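Fatty acyl CoA synthetase FADD13 (FATTY-ACYL-CoA SYNTHETASE) (Mycobacterium tuberculosis, PDB 3R44) belongs to the acyl-CoA synthetases of the ANL superfamily of AMP-binding enzymes, with a large N-terminal and a smaller C-terminal domain. Local coordinates at residues L327-R341 / E399-R411. Sequence-based numbering, arbitrary orientation.
Sequences LLSEDALRKAGSAGR and EIDDEGYLYIKDR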
loop_
_atom_site.group_PDB
_atom_site.type_symbol
_atom_site.label_atom_id
_atom_site.label_comp_id
_atom_site.label_asym_id
_atom_site.label_seq_id
_atom_site.Cartn_x
_atom_site.Cartn_y
_atom_site.Cartn_z
ATOM N N LEU A 327 13.214 -5.650 -4.113
ATOM C CA LEU A 327 14.684 -5.587 -3.959
ATOM C C LEU A 327 14.995 -6.584 -2.885
ATOM O O LEU A 327 14.741 -6.359 -1.691
ATOM C CB LEU A 327 15.131 -4.168 -3.612
ATOM C CG LEU A 327 16.636 -3.979 -3.404
ATOM C CD1 LEU A 327 17.276 -4.110 -4.780
ATOM C CD2 LEU A 327 16.972 -2.644 -2.741
ATOM N N LEU A 328 15.502 -7.724 -3.299
ATOM C CA LEU A 328 15.747 -8.786 -2.374
ATOM C C LEU A 328 16.881 -8.420 -1.386
ATOM O O LEU A 328 17.677 -7.492 -1.608
ATOM C CB LEU A 328 15.935 -10.125 -3.145
ATOM C CG LEU A 328 14.710 -10.528 -4.025
ATOM C CD1 LEU A 328 14.915 -11.884 -4.689
ATOM C CD2 LEU A 328 13.426 -10.513 -3.246
ATOM N N SER A 329 16.891 -9.118 -0.253
ATOM C CA SER A 329 17.854 -8.924 0.806
ATOM C C SER A 329 19.319 -8.837 0.352
ATOM O O SER A 329 20.053 -7.930 0.730
ATOM C CB SER A 329 17.713 -10.100 1.761
ATOM O OG SER A 329 16.333 -10.335 2.023
ATOM N N GLU A 330 19.727 -9.787 -0.475
ATOM C CA GLU A 330 21.095 -9.822 -1.019
ATOM C C GLU A 330 21.540 -8.500 -1.686
ATOM O O GLU A 330 22.743 -8.229 -1.773
ATOM C CB GLU A 330 21.222 -10.990 -2.022
ATOM N N ASP A 331 20.564 -7.686 -2.127
ATOM C CA ASP A 331 20.776 -6.477 -2.930
ATOM C C ASP A 331 20.552 -5.155 -2.135
ATOM O O ASP A 331 20.721 -4.047 -2.676
ATOM C CB ASP A 331 19.797 -6.527 -4.130
ATOM C CG ASP A 331 20.139 -7.628 -5.160
ATOM O OD1 ASP A 331 21.322 -7.978 -5.196
ATOM O OD2 ASP A 331 19.227 -8.108 -5.922
ATOM N N ALA A 332 20.141 -5.247 -0.868
ATOM C CA ALA A 332 19.685 -4.021 -0.118
ATOM C C ALA A 332 20.750 -2.922 -0.065
ATOM O O ALA A 332 20.472 -1.731 -0.221
ATOM C CB ALA A 332 19.204 -4.390 1.275
ATOM N N LEU A 333 21.996 -3.327 0.114
ATOM C CA LEU A 333 23.052 -2.352 0.233
ATOM C C LEU A 333 23.617 -2.006 -1.128
ATOM O O LEU A 333 23.745 -0.818 -1.479
ATOM C CB LEU A 333 24.133 -2.894 1.134
ATOM C CG LEU A 333 24.795 -1.784 1.911
ATOM C CD1 LEU A 333 23.752 -0.914 2.655
ATOM C CD2 LEU A 333 25.872 -2.393 2.859
ATOM N N ARG A 334 23.984 -3.076 -1.841
ATOM C CA ARG A 334 24.392 -3.080 -3.239
ATOM C C ARG A 334 23.599 -2.028 -3.998
ATOM O O ARG A 334 24.193 -1.160 -4.636
ATOM C CB ARG A 334 24.096 -4.472 -3.853
ATOM C CG ARG A 334 24.965 -4.957 -4.993
ATOM C CD ARG A 334 24.269 -6.145 -5.700
ATOM N NE ARG A 334 24.293 -5.913 -7.128
ATOM C CZ ARG A 334 23.639 -6.611 -8.033
ATOM N NH1 ARG A 334 22.866 -7.622 -7.669
ATOM N NH2 ARG A 334 23.760 -6.283 -9.322
ATOM N N LYS A 335 22.270 -2.055 -3.861
ATOM C CA LYS A 335 21.384 -1.196 -4.699
ATOM C C LYS A 335 20.552 -0.192 -3.911
ATOM O O LYS A 335 19.360 0.009 -4.215
ATOM C CB LYS A 335 20.448 -2.025 -5.596
ATOM C CG LYS A 335 21.129 -3.025 -6.502
ATOM C CD LYS A 335 22.124 -2.391 -7.444
ATOM C CE LYS A 335 21.522 -1.744 -8.667
ATOM N NZ LYS A 335 22.352 -2.076 -9.906
ATOM N N ALA A 336 21.192 0.444 -2.926
ATOM C CA ALA A 336 20.563 1.490 -2.102
ATOM C C ALA A 336 19.839 2.460 -2.995
ATOM O O ALA A 336 20.426 2.988 -3.965
ATOM C CB ALA A 336 21.568 2.233 -1.272
ATOM N N GLY A 337 18.561 2.652 -2.680
ATOM C CA GLY A 337 17.695 3.585 -3.396
ATOM C C GLY A 337 16.877 2.961 -4.519
ATOM O O GLY A 337 15.939 3.597 -5.044
ATOM N N SER A 338 17.199 1.715 -4.884
ATOM C CA SER A 338 16.415 0.995 -5.875
ATOM C C SER A 338 15.146 0.402 -5.255
ATOM O O SER A 338 15.143 0.033 -4.086
ATOM C CB SER A 338 17.212 -0.131 -6.502
ATOM O OG SER A 338 16.419 -0.791 -7.454
ATOM N N ALA A 339 14.104 0.258 -6.069
ATOM C CA ALA A 339 12.891 -0.451 -5.728
ATOM C C ALA A 339 12.983 -1.947 -6.140
ATOM O O ALA A 339 12.038 -2.707 -5.936
ATOM C CB ALA A 339 11.672 0.230 -6.449
ATOM N N GLY A 340 14.110 -2.331 -6.740
ATOM C CA GLY A 340 14.438 -3.704 -7.070
ATOM C C GLY A 340 14.009 -4.100 -8.479
ATOM O O GLY A 340 13.796 -3.239 -9.331
ATOM N N ARG A 341 14.009 -5.406 -8.711
ATOM C CA ARG A 341 13.650 -5.997 -10.006
ATOM C C ARG A 341 12.176 -6.402 -10.052
ATOM O O ARG A 341 11.533 -6.603 -9.022
ATOM C CB ARG A 341 14.482 -7.265 -10.210
ATOM C CG ARG A 341 15.993 -7.051 -10.466
ATOM C CD ARG A 341 16.760 -8.354 -10.546
ATOM N NE ARG A 341 17.959 -8.120 -11.358
ATOM C CZ ARG A 341 19.074 -8.783 -11.222
ATOM N NH1 ARG A 341 19.172 -9.704 -10.285
ATOM N NH2 ARG A 341 20.103 -8.495 -11.984
ATOM N N GLU A 399 13.457 4.929 -13.689
ATOM C CA GLU A 399 14.542 4.501 -14.568
ATOM C C GLU A 399 14.873 3.062 -14.230
ATOM O O GLU A 399 15.024 2.747 -13.067
ATOM C CB GLU A 399 15.802 5.361 -14.360
ATOM C CG GLU A 399 16.912 5.005 -15.376
ATOM C CD GLU A 399 18.055 6.049 -15.445
ATOM O OE1 GLU A 399 17.978 7.091 -14.748
ATOM O OE2 GLU A 399 19.015 5.834 -16.228
ATOM N N ILE A 400 15.022 2.210 -15.233
ATOM C CA ILE A 400 15.435 0.839 -15.044
ATOM C C ILE A 400 16.865 0.772 -15.559
ATOM O O ILE A 400 17.112 1.062 -16.729
ATOM C CB ILE A 400 14.492 -0.155 -15.725
ATOM C CG1 ILE A 400 13.054 0.062 -15.240
ATOM C CG2 ILE A 400 14.942 -1.610 -15.488
ATOM C CD1 ILE A 400 12.019 -0.814 -15.945
ATOM N N ASP A 401 17.779 0.372 -14.696
ATOM C CA ASP A 401 19.172 0.266 -15.082
ATOM C C ASP A 401 19.434 -0.945 -15.953
ATOM O O ASP A 401 18.558 -1.791 -16.179
ATOM C CB ASP A 401 20.119 0.383 -13.877
ATOM C CG ASP A 401 20.221 -0.841 -13.028
ATOM O OD1 ASP A 401 19.744 -1.930 -13.360
ATOM O OD2 ASP A 401 20.816 -0.718 -11.925
ATOM N N ASP A 402 20.659 -1.024 -16.475
ATOM C CA ASP A 402 21.009 -2.087 -17.414
ATOM C C ASP A 402 20.830 -3.487 -16.798
ATOM O O ASP A 402 20.698 -4.484 -17.527
ATOM C CB ASP A 402 22.457 -1.886 -17.941
ATOM C CG ASP A 402 22.616 -0.610 -18.815
ATOM O OD1 ASP A 402 21.658 -0.269 -19.565
ATOM O OD2 ASP A 402 23.699 0.035 -18.758
ATOM N N GLU A 403 20.818 -3.583 -15.468
ATOM C CA GLU A 403 20.708 -4.883 -14.824
ATOM C C GLU A 403 19.245 -5.165 -14.397
ATOM O O GLU A 403 18.962 -6.167 -13.723
ATOM C CB GLU A 403 21.686 -4.991 -13.620
ATOM C CG GLU A 403 23.016 -5.609 -13.925
ATOM C CD GLU A 403 22.888 -7.082 -14.406
ATOM O OE1 GLU A 403 22.382 -7.972 -13.655
ATOM O OE2 GLU A 403 23.332 -7.342 -15.548
ATOM N N GLY A 404 18.322 -4.286 -14.781
ATOM C CA GLY A 404 16.918 -4.475 -14.504
ATOM C C GLY A 404 16.385 -3.906 -13.204
ATOM O O GLY A 404 15.245 -4.185 -12.816
ATOM N N TYR A 405 17.168 -3.058 -12.545
ATOM C CA TYR A 405 16.774 -2.508 -11.249
ATOM C C TYR A 405 16.036 -1.198 -11.482
ATOM O O TYR A 405 16.537 -0.296 -12.190
ATOM C CB TYR A 405 17.964 -2.340 -10.322
ATOM C CG TYR A 405 18.517 -3.630 -9.785
ATOM C CD1 TYR A 405 18.043 -4.172 -8.625
ATOM C CD2 TYR A 405 19.471 -4.338 -10.471
ATOM C CE1 TYR A 405 18.544 -5.375 -8.106
ATOM C CE2 TYR A 405 19.953 -5.571 -9.993
ATOM C CZ TYR A 405 19.498 -6.064 -8.825
ATOM O OH TYR A 405 20.018 -7.218 -8.339
ATOM N N LEU A 406 14.851 -1.121 -10.914
ATOM C CA LEU A 406 13.986 0.063 -10.981
ATOM C C LEU A 406 14.366 1.106 -9.923
ATOM O O LEU A 406 14.566 0.769 -8.745
ATOM C CB LEU A 406 12.539 -0.349 -10.723
ATOM C CG LEU A 406 11.494 0.762 -10.711
ATOM C CD1 LEU A 406 11.553 1.509 -12.051
ATOM C CD2 LEU A 406 10.055 0.244 -10.469
ATOM N N TYR A 407 14.437 2.369 -10.351
ATOM C CA TYR A 407 14.673 3.513 -9.466
ATOM C C TYR A 407 13.513 4.455 -9.704
ATOM O O TYR A 407 13.334 4.949 -10.802
ATOM C CB TYR A 407 15.992 4.240 -9.762
ATOM C CG TYR A 407 17.226 3.454 -9.359
ATOM C CD1 TYR A 407 17.852 3.704 -8.150
ATOM C CD2 TYR A 407 17.727 2.439 -10.154
ATOM C CE1 TYR A 407 18.959 2.985 -7.741
ATOM C CE2 TYR A 407 18.851 1.693 -9.755
ATOM C CZ TYR A 407 19.454 1.979 -8.563
ATOM O OH TYR A 407 20.533 1.266 -8.154
ATOM N N ILE A 408 12.681 4.661 -8.697
ATOM C CA ILE A 408 11.601 5.599 -8.832
ATOM C C ILE A 408 12.079 7.031 -8.659
ATOM O O ILE A 408 12.743 7.407 -7.673
ATOM C CB ILE A 408 10.447 5.284 -7.857
ATOM C CG1 ILE A 408 9.892 3.878 -8.090
ATOM C CG2 ILE A 408 9.317 6.345 -7.942
ATOM C CD1 ILE A 408 9.000 3.721 -9.227
ATOM N N LYS A 409 11.729 7.860 -9.617
ATOM C CA LYS A 409 12.177 9.247 -9.617
ATOM C C LYS A 409 11.135 10.195 -9.098
ATOM O O LYS A 409 11.484 11.185 -8.445
ATOM C CB LYS A 409 12.595 9.692 -11.020
ATOM C CG LYS A 409 13.756 8.933 -11.587
ATOM C CD LYS A 409 14.978 9.068 -10.702
ATOM C CE LYS A 409 16.173 8.262 -11.204
ATOM N NZ LYS A 409 16.623 8.734 -12.573
ATOM N N ASP A 410 9.872 9.945 -9.433
ATOM C CA ASP A 410 8.776 10.808 -8.981
ATOM C C ASP A 410 7.478 10.025 -9.012
ATOM O O ASP A 410 7.360 9.037 -9.756
ATOM C CB ASP A 410 8.611 12.002 -9.894
ATOM C CG ASP A 410 8.775 13.320 -9.188
ATOM O OD1 ASP A 410 8.593 13.439 -7.937
ATOM O OD2 ASP A 410 9.147 14.253 -9.923
ATOM N N ARG A 411 6.552 10.438 -8.165
ATOM C CA ARG A 411 5.270 9.799 -8.069
ATOM C C ARG A 411 4.232 10.714 -8.660
ATOM O O ARG A 411 4.390 11.946 -8.626
ATOM C CB ARG A 411 4.892 9.548 -6.630
ATOM C CG ARG A 411 5.934 8.826 -5.804
ATOM C CD ARG A 411 6.086 7.460 -6.280
ATOM N NE ARG A 411 6.095 6.453 -5.222
ATOM C CZ ARG A 411 5.154 5.513 -5.069
ATOM N NH1 ARG A 411 4.090 5.454 -5.887
ATOM N NH2 ARG A 411 5.275 4.627 -4.087
HETATM O O HOH W 1 21.747 2.247 -6.265
HETATM O O HOH W 2 13.364 3.680 -6.119
#
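In this ANL-superfamily protein, the two-stranded antiparallel hairpin 396-400/406-410 docks through its turn and second strand against the loop joining strands 324-327 and 341-342 at one edge of the mixed sheet. Tyr-405 is the wedge, its ring sandwiched by two aliphatic stems: Arg-341 CG lies over the centre of one face, 3.9 Å from the centroid of the Tyr-405 ring, and Lys-335 CG over the opposite face, nearer the rim. The Tyr-405 hydroxyl donates to Asp-331 OD2, 2.7 Å from OH, arriving 64° out of the carboxylate plane, while Asp-331 OD1 holds Arg-334 in a salt bridge. Lys-335, bent at chi2, chi3 and chi4, curls over the ring so that NZ forms a salt bridge with Asp-401 OD2 on its syn side. Asp-401 OD1 accepts Glu-403 N, an Asx turn, and also Tyr-405 N, from opposite faces of the carboxylate plane. Extended Arg-341 grips Glu-403 O side-on with NE and NH2, and NH2 also forms a salt bridge with Glu-403 OE1. Ser-338, small enough to lay CB on the Tyr-407 face, turns OG anti to its own N (chi1 -180°); that hydroxyl accepts from Gly-340 N in an ST turn and donates to Leu-406 O at 2.7 Å, a carbonyl that Ala-339 N also reaches, at 2.8 Å.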